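Local coordinates for MdbA (Actinomyces oris, PDB 4Z7X), which acts as a thiol-disulfide oxidoreductase with a thioredoxin-type fold and probably forms disulfide bonds in a pathway linked to sortase-mediated pilus assembly, at residues A[21-25]-A[35-39]; A[28-32]-A[176-180]; A[118-122]-A[158-162]; A[126-132]-A[154-158]. All blocks are in the same frame, centred on the assembly; numbering follows the deposited sequence.

Contact 1. Residues A[21-25]-A[35-39]; sequences LATAK and VLSDA
A single beta bridge between Lys25 and Leu36 ties together two arms of the N-terminal segment leading into strand 41-43. The backbone bond between the two segments runs from Ser37 N to Ala24 O (2.8 Å), with a C=O...N angle of 168° although the N-H is bent to 131°, and Val35 is bonded to Ala26 on the other side of the bridged pair. Two CA-H...O contacts accompany it: Leu36 CA shares the acceptor Ala24 O at 3.5 Å, and Lys25 CA meets Val35 O at 3.6 Å. Leu36 supplies the apolar part. With CG beside its backbone N (chi1 -62°), it brings CD1 to 3.9 Å from Leu21 CD2, side chains crossing at about a right angle, while CD2 lies 3.6 Å from Thr23 O. Thr23 OG1 rests against Leu36 CB at 3.5 Å. A water 2.7 Å from Thr23 OG1 donates to Asp38 OD2 at 2.8 Å; that carboxylate also forms a salt bridge with Arg191, just past helix 178-190, and bonds through OD1 to Ser40 OG. This is a loop closed on itself by an isolated bridge whose Leu36 also opens a type I turn to Ala39, before edge strand 41-43.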
loop_
_atom_site.group_PDB
_atom_site.type_symbol
_atom_site.label_atom_id
_atom_site.label_comp_id
_atom_site.label_asym_id
_atom_site.label_seq_id
_atom_site.Cartn_x
_atom_site.Cartn_y
_atom_site.Cartn_z
ATOM N N LEU A 21 -1.956 -13.887 -5.041
ATOM C CA LEU A 21 -0.685 -13.307 -5.454
ATOM C C LEU A 21 -0.296 -14.219 -6.563
ATOM O O LEU A 21 0.102 -15.350 -6.337
ATOM C CB LEU A 21 0.303 -13.373 -4.292
ATOM C CG LEU A 21 1.564 -12.578 -4.449
ATOM C CD1 LEU A 21 2.337 -12.797 -3.154
ATOM C CD2 LEU A 21 2.392 -13.049 -5.639
ATOM N N ALA A 22 -0.455 -13.736 -7.762
ATOM C CA ALA A 22 -0.441 -14.581 -8.909
ATOM C C ALA A 22 0.286 -13.934 -10.082
ATOM O O ALA A 22 0.094 -14.371 -11.255
ATOM C CB ALA A 22 -1.876 -14.948 -9.306
ATOM N N THR A 23 1.136 -12.927 -9.776
ATOM C CA THR A 23 1.951 -12.332 -10.808
ATOM C C THR A 23 3.410 -12.308 -10.354
ATOM O O THR A 23 3.677 -12.381 -9.149
ATOM C CB THR A 23 1.473 -10.909 -11.114
ATOM O OG1 THR A 23 1.421 -10.212 -9.898
ATOM C CG2 THR A 23 0.066 -10.893 -11.731
ATOM N N ALA A 24 4.309 -12.275 -11.365
ATOM C CA ALA A 24 5.752 -12.062 -11.276
ATOM C C ALA A 24 6.120 -10.565 -11.278
ATOM O O ALA A 24 5.273 -9.752 -11.452
ATOM C CB ALA A 24 6.373 -12.673 -12.463
ATOM N N LYS A 25 7.392 -10.227 -11.105
ATOM C CA LYS A 25 7.821 -8.833 -11.050
ATOM C C LYS A 25 7.576 -8.135 -12.379
ATOM O O LYS A 25 7.724 -8.733 -13.468
ATOM C CB LYS A 25 9.304 -8.728 -10.670
ATOM C CG LYS A 25 9.581 -9.215 -9.268
ATOM C CD LYS A 25 9.247 -8.206 -8.205
ATOM C CE LYS A 25 9.222 -8.828 -6.795
ATOM N NZ LYS A 25 10.284 -9.833 -6.504
ATOM N N VAL A 35 8.022 -4.271 -7.355
ATOM C CA VAL A 35 6.602 -4.279 -7.683
ATOM C C VAL A 35 6.283 -5.366 -8.703
ATOM O O VAL A 35 7.017 -5.621 -9.646
ATOM C CB VAL A 35 6.118 -2.857 -8.108
ATOM C CG1 VAL A 35 4.866 -2.900 -8.964
ATOM C CG2 VAL A 35 5.871 -2.009 -6.826
ATOM N N LEU A 36 5.127 -5.961 -8.517
ATOM C CA LEU A 36 4.645 -7.045 -9.351
ATOM C C LEU A 36 3.954 -6.529 -10.612
ATOM O O LEU A 36 3.718 -5.329 -10.772
ATOM C CB LEU A 36 3.723 -7.926 -8.536
ATOM C CG LEU A 36 4.331 -8.614 -7.333
ATOM C CD1 LEU A 36 3.279 -9.388 -6.614
ATOM C CD2 LEU A 36 5.446 -9.546 -7.723
ATOM N N SER A 37 3.589 -7.460 -11.495
ATOM C CA SER A 37 3.068 -7.116 -12.806
ATOM C C SER A 37 1.696 -6.454 -12.741
ATOM O O SER A 37 1.240 -5.871 -13.725
ATOM C CB SER A 37 2.999 -8.366 -13.685
ATOM O OG SER A 37 2.140 -9.338 -13.130
ATOM N N ASP A 38 1.043 -6.546 -11.568
ATOM C CA ASP A 38 -0.260 -5.874 -11.349
ATOM C C ASP A 38 -0.155 -4.610 -10.516
ATOM O O ASP A 38 -1.153 -4.110 -10.030
ATOM C CB ASP A 38 -1.292 -6.824 -10.758
ATOM C CG ASP A 38 -0.982 -7.216 -9.338
ATOM O OD1 ASP A 38 0.165 -6.906 -8.886
ATOM O OD2 ASP A 38 -1.855 -7.862 -8.690
ATOM N N ALA A 39 1.060 -4.087 -10.381
ATOM C CA ALA A 39 1.370 -2.882 -9.613
ATOM C C ALA A 39 1.451 -3.061 -8.091
ATOM O O ALA A 39 1.769 -2.109 -7.400
ATOM C CB ALA A 39 0.450 -1.713 -9.967
HETATM O O HOH W 1 -0.426 -10.174 -7.978
HETATM O O HOH W 2 3.178 -11.840 -13.975
#

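Contact 2. Residues A[28-32]-A[176-180]; sequences QGGIP and KYGKW
Trp180 and Lys179 turn their side chains to two parts of the 28-32 loop: the indole, with CG opposite the backbone N (chi1 -176°), lies against Pro32, and the lysine, kinked at chi3 (57°), curls its ammonium back to Gln28 and Gly29. Pro32 CD sits over one face of the indole, 3.8 Å from the centroid of the five-membered ring, a CH-pi contact, and Pro32 CG continues over the six-membered ring at 3.7 Å from CE3. Tyr177 touches the same proline, its CD1 3.8 Å from Pro32 CD. Lys179 NZ gives hydrogen bonds to Gln28 OE1 at 3.0 Å and to Gly29 O at 2.8 Å, reaching each oxygen somewhat out of its carbonyl plane. The loop makes a type II turn from Gln28 to Ile31 with Gly30 at its third position (phi 81°), where a side chain would run into the carbonyl before it and crowd Lys179. Gly30 O receives a CA-H...O contact from Tyr177 CA at 3.3 Å and a weak bond from Trp180 N at 3.4 Å. With an alanine in place of Trp180, Pro32 would probably lose the flat surface it rests on, and Ala39 O the indole N-H that binds it. The contact thus lays the N-terminal loop over the start of helix 178-190, beside helix 103-118, whose Met109, Met112 and Leu116 touch Trp180 and whose Asp117 takes the Tyr177 hydroxyl.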
loop_
_atom_site.group_PDB
_atom_site.type_symbol
_atom_site.label_atom_id
_atom_site.label_comp_id
_atom_site.label_asym_id
_atom_site.label_seq_id
_atom_site.Cartn_x
_atom_site.Cartn_y
_atom_site.Cartn_z
ATOM N N GLN A 28 10.263 -3.331 -15.169
ATOM C CA GLN A 28 10.154 -2.289 -16.154
ATOM C C GLN A 28 10.674 -0.972 -15.627
ATOM O O GLN A 28 10.537 -0.654 -14.441
ATOM C CB GLN A 28 8.688 -2.038 -16.535
ATOM C CG GLN A 28 8.089 -3.056 -17.433
ATOM C CD GLN A 28 6.750 -2.600 -17.837
ATOM O OE1 GLN A 28 6.609 -1.574 -18.519
ATOM N NE2 GLN A 28 5.741 -3.309 -17.372
ATOM N N GLY A 29 11.192 -0.166 -16.543
ATOM C CA GLY A 29 11.538 1.218 -16.219
ATOM C C GLY A 29 10.291 1.951 -15.756
ATOM O O GLY A 29 9.214 1.714 -16.256
ATOM N N GLY A 30 10.432 2.824 -14.773
ATOM C CA GLY A 30 9.285 3.565 -14.270
ATOM C C GLY A 30 8.389 2.861 -13.288
ATOM O O GLY A 30 7.353 3.405 -12.898
ATOM N N ILE A 31 8.752 1.652 -12.919
ATOM C CA ILE A 31 8.006 0.891 -11.957
ATOM C C ILE A 31 8.994 0.397 -10.911
ATOM O O ILE A 31 10.080 -0.083 -11.251
ATOM C CB ILE A 31 7.266 -0.298 -12.645
ATOM C CG1 ILE A 31 6.329 0.246 -13.756
ATOM C CG2 ILE A 31 6.505 -1.154 -11.619
ATOM C CD1 ILE A 31 5.541 -0.796 -14.506
ATOM N N PRO A 32 8.633 0.493 -9.602
ATOM C CA PRO A 32 9.619 0.040 -8.606
ATOM C C PRO A 32 10.076 -1.405 -8.834
ATOM O O PRO A 32 9.296 -2.258 -9.270
ATOM C CB PRO A 32 8.915 0.228 -7.275
ATOM C CG PRO A 32 7.848 1.247 -7.572
ATOM C CD PRO A 32 7.415 0.958 -8.977
ATOM N N LYS A 176 8.650 10.211 -12.292
ATOM C CA LYS A 176 9.497 9.065 -12.515
ATOM C C LYS A 176 8.691 7.742 -12.567
ATOM O O LYS A 176 9.007 6.848 -13.374
ATOM C CB LYS A 176 10.553 8.945 -11.423
ATOM C CG LYS A 176 11.486 7.749 -11.582
ATOM C CD LYS A 176 12.612 7.772 -10.540
ATOM C CE LYS A 176 13.518 6.549 -10.669
ATOM N NZ LYS A 176 14.322 6.756 -11.906
ATOM N N TYR A 177 7.716 7.628 -11.672
ATOM C CA TYR A 177 6.924 6.429 -11.557
ATOM C C TYR A 177 5.529 6.533 -12.140
ATOM O O TYR A 177 4.616 5.772 -11.777
ATOM C CB TYR A 177 6.896 5.897 -10.090
ATOM C CG TYR A 177 8.283 5.576 -9.539
ATOM C CD1 TYR A 177 8.916 4.369 -9.808
ATOM C CD2 TYR A 177 8.972 6.494 -8.766
ATOM C CE1 TYR A 177 10.174 4.080 -9.317
ATOM C CE2 TYR A 177 10.234 6.210 -8.257
ATOM C CZ TYR A 177 10.842 4.999 -8.536
ATOM O OH TYR A 177 12.118 4.707 -8.049
ATOM N N GLY A 178 5.368 7.398 -13.132
ATOM C CA GLY A 178 4.069 7.511 -13.797
ATOM C C GLY A 178 3.582 6.234 -14.391
ATOM O O GLY A 178 2.391 6.016 -14.436
ATOM N N LYS A 179 4.501 5.388 -14.871
ATOM C CA LYS A 179 4.087 4.082 -15.402
ATOM C C LYS A 179 3.479 3.187 -14.336
ATOM O O LYS A 179 2.557 2.394 -14.594
ATOM C CB LYS A 179 5.253 3.322 -16.057
ATOM C CG LYS A 179 5.647 3.888 -17.405
ATOM C CD LYS A 179 6.883 3.171 -17.968
ATOM C CE LYS A 179 6.732 1.671 -18.127
ATOM N NZ LYS A 179 8.007 1.092 -18.677
ATOM N N TRP A 180 3.970 3.331 -13.126
ATOM C CA TRP A 180 3.434 2.536 -12.019
ATOM C C TRP A 180 2.014 2.973 -11.690
ATOM O O TRP A 180 1.135 2.155 -11.458
ATOM C CB TRP A 180 4.317 2.722 -10.782
ATOM C CG TRP A 180 3.939 1.890 -9.597
ATOM C CD1 TRP A 180 3.330 0.690 -9.597
ATOM C CD2 TRP A 180 4.160 2.231 -8.235
ATOM N NE1 TRP A 180 3.175 0.226 -8.302
ATOM C CE2 TRP A 180 3.696 1.157 -7.450
ATOM C CE3 TRP A 180 4.748 3.315 -7.595
ATOM C CZ2 TRP A 180 3.742 1.167 -6.068
ATOM C CZ3 TRP A 180 4.789 3.329 -6.217
ATOM C CH2 TRP A 180 4.324 2.258 -5.470
#

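Contact 3. Residues A[118-122]-A[158-162]; sequences EAPAQ and VNVPK
Gln122 and Ala119 meet Val160 and Pro161 where two interhelical connections of the helical region inserted in the thioredoxin fold lie side by side, an arrangement consistent with DsbA-like relatives. Segment 118-122 leads from helix 103-118 into helix 123-140; segment 158-162 leaves helix 148-157 through a Schellman motif, with Asn159 at positive phi as the C-prime residue and Val160 N returning to Ala155 O. Apolar contacts come first. Ala119 CB lies 3.9 Å from Pro161 CD and 4.2 Å from Val160 CG1, while Gln122 CB abuts Val160 CG2 at 3.8 Å. The single torsion of Val160 (chi1 168°) sends CG1 to Ala119 and CG2 to Gln122. Contacts of Gln122 with backbone carbonyls form the second group. Its chain bends at chi2 (84°), which lays the amide alongside the other segment; CG approaches Val158 O at 3.4 Å, and CD is 3.7 Å from Asn159 O. These are van der Waals contacts, and the two segments share no direct hydrogen bond. Within segment 118-122 a backbone bond from Gln122 N to Ala119 O, 3.0 Å long, spans the short 3-10 turn that carries Pro120, which touches the bound cyclohexylamino sulfonate; Gln122 then stands at the N-cap position of helix 123-140. The amide oxygen Gln122 OE1 stops 3.7 Å from Pro161 CD, the same atom that Ala119 CB meets.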
loop_
_atom_site.group_PDB
_atom_site.type_symbol
_atom_site.label_atom_id
_atom_site.label_comp_id
_atom_site.label_asym_id
_atom_site.label_seq_id
_atom_site.Cartn_x
_atom_site.Cartn_y
_atom_site.Cartn_z
ATOM N N GLU A 118 14.859 2.408 -2.803
ATOM C CA GLU A 118 16.076 2.800 -2.117
ATOM C C GLU A 118 16.078 2.599 -0.598
ATOM O O GLU A 118 17.146 2.575 0.028
ATOM C CB GLU A 118 16.390 4.249 -2.430
ATOM C CG GLU A 118 16.545 4.505 -3.920
ATOM C CD GLU A 118 17.720 5.403 -4.221
ATOM O OE1 GLU A 118 18.089 6.224 -3.355
ATOM O OE2 GLU A 118 18.293 5.268 -5.310
ATOM N N ALA A 119 14.893 2.491 -0.002
ATOM C CA ALA A 119 14.770 2.321 1.451
ATOM C C ALA A 119 13.601 1.373 1.779
ATOM O O ALA A 119 12.689 1.724 2.536
ATOM C CB ALA A 119 14.576 3.656 2.126
ATOM N N PRO A 120 13.618 0.170 1.204
ATOM C CA PRO A 120 12.461 -0.725 1.367
ATOM C C PRO A 120 12.173 -1.089 2.834
ATOM O O PRO A 120 11.026 -1.334 3.176
ATOM C CB PRO A 120 12.840 -1.960 0.537
ATOM C CG PRO A 120 14.352 -1.866 0.418
ATOM C CD PRO A 120 14.609 -0.379 0.274
ATOM N N ALA A 121 13.184 -1.045 3.696
ATOM C CA ALA A 121 12.955 -1.328 5.117
ATOM C C ALA A 121 11.949 -0.395 5.767
ATOM O O ALA A 121 11.352 -0.734 6.777
ATOM C CB ALA A 121 14.257 -1.315 5.904
ATOM N N GLN A 122 11.854 0.817 5.263
ATOM C CA GLN A 122 10.910 1.807 5.795
ATOM C C GLN A 122 9.654 1.940 4.974
ATOM O O GLN A 122 8.837 2.823 5.223
ATOM C CB GLN A 122 11.587 3.148 5.911
ATOM C CG GLN A 122 12.638 3.231 7.008
ATOM C CD GLN A 122 13.995 2.731 6.629
ATOM O OE1 GLN A 122 14.488 3.012 5.547
ATOM N NE2 GLN A 122 14.652 2.061 7.569
ATOM N N VAL A 158 9.724 8.487 9.944
ATOM C CA VAL A 158 9.919 7.039 9.948
ATOM C C VAL A 158 11.336 6.627 9.609
ATOM O O VAL A 158 11.595 5.497 9.376
ATOM C CB VAL A 158 8.882 6.306 9.052
ATOM C CG1 VAL A 158 7.466 6.743 9.433
ATOM C CG2 VAL A 158 9.139 6.508 7.567
ATOM N N ASN A 159 12.243 7.583 9.653
ATOM C CA ASN A 159 13.680 7.357 9.507
ATOM C C ASN A 159 14.093 6.711 8.172
ATOM O O ASN A 159 15.049 5.918 8.097
ATOM C CB ASN A 159 14.210 6.599 10.720
ATOM C CG ASN A 159 13.890 7.313 12.013
ATOM O OD1 ASN A 159 14.257 8.511 12.216
ATOM N ND2 ASN A 159 13.176 6.631 12.868
ATOM N N VAL A 160 13.436 7.153 7.089
ATOM C CA VAL A 160 14.007 6.984 5.781
ATOM C C VAL A 160 15.333 7.780 5.764
ATOM O O VAL A 160 15.390 8.890 6.278
ATOM C CB VAL A 160 13.039 7.508 4.715
ATOM C CG1 VAL A 160 13.688 7.625 3.343
ATOM C CG2 VAL A 160 11.771 6.677 4.634
ATOM N N PRO A 161 16.409 7.216 5.202
ATOM C CA PRO A 161 17.648 7.974 5.119
ATOM C C PRO A 161 17.496 9.301 4.366
ATOM O O PRO A 161 16.763 9.372 3.363
ATOM C CB PRO A 161 18.592 7.020 4.388
ATOM C CG PRO A 161 18.071 5.652 4.708
ATOM C CD PRO A 161 16.574 5.869 4.629
ATOM N N LYS A 162 18.186 10.349 4.832
ATOM C CA LYS A 162 18.084 11.657 4.207
ATOM C C LYS A 162 18.463 11.602 2.722
ATOM O O LYS A 162 17.853 12.290 1.910
ATOM C CB LYS A 162 18.994 12.678 4.911
ATOM C CG LYS A 162 18.562 13.136 6.275
ATOM C CD LYS A 162 19.629 14.100 6.802
ATOM C CE LYS A 162 19.207 14.780 8.084
ATOM N NZ LYS A 162 18.661 13.762 9.002
#

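Contact 4. Residues A[126-132]-A[154-158]; sequences FHNAAFE and AAAKV
Phe126, Ala129 and Glu132 of helix 123-140 pack on the C-terminal end of helix 148-157, a helix-helix contact between consecutive members of the helical region set into the thioredoxin fold. Three residues one helical turn apart, or nearly so, line the face of the first helix. The ring of Phe126, with CG opposite the backbone N (chi1 -175°), is carried toward the second helix and meets it by its rim: CE1 lies 3.8 Å from Ala155 N, near the ring plane, and 3.9 Å from Ala155 CB. Val158 CG2 stands near the ring plane at its edge, and packs 4.3 Å from CB of the same Phe126. Met112 and Val115 of helix 103-118 and the ring of Phe168 join Phe126, so this side chain binds several helices together. A serine in its place would probably open a gap between these helices and leave Ala155, Met112 and Phe168 without their common partner. Toward the solvent side Lys157 NZ forms a salt bridge with Glu132 OE1, met from above the carboxylate plane, but both side chains have alternative conformers and its detail is doubtful. On the far face of helix 123-140, His127 bonds to Tyr65 OH and Phe131 touches Cys70, part of what is probably the redox-active CxxC motif. Between the two helices small residues allow close approach: Ala129 CB meets Ala154 CB at 4.0 Å, and Val158 CG1 lies likewise 4.0 Å from Ala129 CB.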
loop_
_atom_site.group_PDB
_atom_site.type_symbol
_atom_site.label_atom_id
_atom_site.label_comp_id
_atom_site.label_asym_id
_atom_site.label_seq_id
_atom_site.Cartn_x
_atom_site.Cartn_y
_atom_site.Cartn_z
ATOM N N PHE A 126 6.358 4.128 5.886
ATOM C CA PHE A 126 6.134 5.325 5.042
ATOM C C PHE A 126 4.720 5.327 4.478
ATOM O O PHE A 126 4.066 6.362 4.384
ATOM C CB PHE A 126 7.180 5.412 3.945
ATOM C CG PHE A 126 7.077 6.667 3.140
ATOM C CD1 PHE A 126 7.349 7.915 3.714
ATOM C CD2 PHE A 126 6.738 6.624 1.819
ATOM C CE1 PHE A 126 7.260 9.068 2.968
ATOM C CE2 PHE A 126 6.644 7.802 1.050
ATOM C CZ PHE A 126 6.876 9.022 1.641
ATOM N N HIS A 127 4.255 4.155 4.085
ATOM C CA HIS A 127 2.869 4.006 3.642
ATOM C C HIS A 127 1.911 4.544 4.683
ATOM O O HIS A 127 1.014 5.332 4.398
ATOM C CB HIS A 127 2.599 2.512 3.395
ATOM C CG HIS A 127 1.204 2.184 2.990
ATOM N ND1 HIS A 127 0.731 2.397 1.721
ATOM C CD2 HIS A 127 0.200 1.599 3.678
ATOM C CE1 HIS A 127 -0.512 1.979 1.652
ATOM N NE2 HIS A 127 -0.854 1.474 2.828
ATOM N N ASN A 128 2.105 4.090 5.909
ATOM C CA ASN A 128 1.309 4.603 7.019
ATOM C C ASN A 128 1.436 6.105 7.188
ATOM O O ASN A 128 0.430 6.811 7.453
ATOM C CB ASN A 128 1.698 3.913 8.323
ATOM C CG ASN A 128 0.928 4.462 9.493
ATOM O OD1 ASN A 128 -0.259 4.149 9.661
ATOM N ND2 ASN A 128 1.560 5.300 10.293
ATOM N N ALA A 129 2.669 6.600 7.128
ATOM C CA ALA A 129 2.884 8.004 7.356
ATOM C C ALA A 129 2.230 8.878 6.299
ATOM O O ALA A 129 1.744 9.975 6.607
ATOM C CB ALA A 129 4.371 8.294 7.506
ATOM N N ALA A 130 2.207 8.409 5.045
ATOM C CA ALA A 130 1.603 9.183 3.960
ATOM C C ALA A 130 0.105 9.241 4.173
ATOM O O ALA A 130 -0.509 10.268 3.947
ATOM C CB ALA A 130 1.906 8.547 2.634
ATOM N N PHE A 131 -0.488 8.142 4.623
ATOM C CA PHE A 131 -1.908 8.179 4.959
ATOM C C PHE A 131 -2.182 9.070 6.167
ATOM O O PHE A 131 -3.218 9.706 6.232
ATOM C CB PHE A 131 -2.467 6.782 5.192
ATOM C CG PHE A 131 -3.085 6.162 3.966
ATOM C CD1 PHE A 131 -4.105 6.814 3.313
ATOM C CD2 PHE A 131 -2.608 4.980 3.406
ATOM C CE1 PHE A 131 -4.713 6.264 2.198
ATOM C CE2 PHE A 131 -3.232 4.416 2.311
ATOM C CZ PHE A 131 -4.279 5.073 1.693
ATOM N N GLU A 132 -1.265 9.120 7.117
ATOM C CA GLU A 132 -1.414 9.963 8.314
ATOM C C GLU A 132 -1.489 11.434 7.917
ATOM O O GLU A 132 -2.216 12.226 8.511
ATOM C CB GLU A 132 -0.231 9.703 9.276
ATOM C CG GLU A 132 -0.293 10.436 10.606
ATOM C CD GLU A 132 0.625 9.802 11.644
ATOM O OE1 GLU A 132 1.251 8.755 11.357
ATOM O OE2 GLU A 132 0.748 10.358 12.742
ATOM N N ALA A 154 7.515 13.338 6.529
ATOM C CA ALA A 154 6.995 12.042 6.917
ATOM C C ALA A 154 8.081 10.968 6.812
ATOM O O ALA A 154 8.164 10.064 7.635
ATOM C CB ALA A 154 5.823 11.668 6.048
ATOM N N ALA A 155 8.894 11.048 5.770
ATOM C CA ALA A 155 9.980 10.134 5.620
ATOM C C ALA A 155 10.978 10.261 6.782
ATOM O O ALA A 155 11.422 9.249 7.319
ATOM C CB ALA A 155 10.653 10.385 4.310
ATOM N N ALA A 156 11.248 11.481 7.240
ATOM C CA ALA A 156 12.134 11.660 8.379
ATOM C C ALA A 156 11.508 11.053 9.634
ATOM O O ALA A 156 12.212 10.440 10.428
ATOM C CB ALA A 156 12.423 13.131 8.598
ATOM N N LYS A 157 10.201 11.238 9.794
ATOM C CA LYS A 157 9.472 10.705 10.963
ATOM C C LYS A 157 9.669 9.183 11.081
ATOM O O LYS A 157 9.744 8.654 12.187
ATOM C CB LYS A 157 7.975 11.053 10.901
ATOM C CG LYS A 157 7.150 10.518 12.075
ATOM C CD LYS A 157 5.674 10.943 12.029
ATOM C CE LYS A 157 4.904 10.297 10.880
ATOM N NZ LYS A 157 3.409 10.252 11.049
ATOM N N VAL A 158 9.724 8.487 9.944
ATOM C CA VAL A 158 9.919 7.039 9.948
ATOM C C VAL A 158 11.336 6.627 9.609
ATOM O O VAL A 158 11.595 5.497 9.376
ATOM C CB VAL A 158 8.882 6.306 9.052
ATOM C CG1 VAL A 158 7.466 6.743 9.433
ATOM C CG2 VAL A 158 9.139 6.508 7.567
HETATM O O HOH W 3 2.871 11.447 8.832
#

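Overall arrangement
Contact 1 folds the N-terminal loop on itself and contact 2 lays it on helix 178-190; the two meet directly, Ala39 O accepting the Trp180 NE1 hydrogen bond at 2.9 Å, and their centres are 13 Å apart. Contacts 3 and 4, with centres 10 Å apart, share Val158 and belong to the helical region, nested in the chain between the two ends that contact 2 brings together. The bound sulfonate lies near contacts 1 to 3: the side chains of Lys25, Pro32 and Gln122 are about 6, 8 and 9 Å from the ligand, and Pro120 of contact 3 touches it. Contacts 1 and 4 lie on opposite sides of the chain's centre, their centres 24 Å apart.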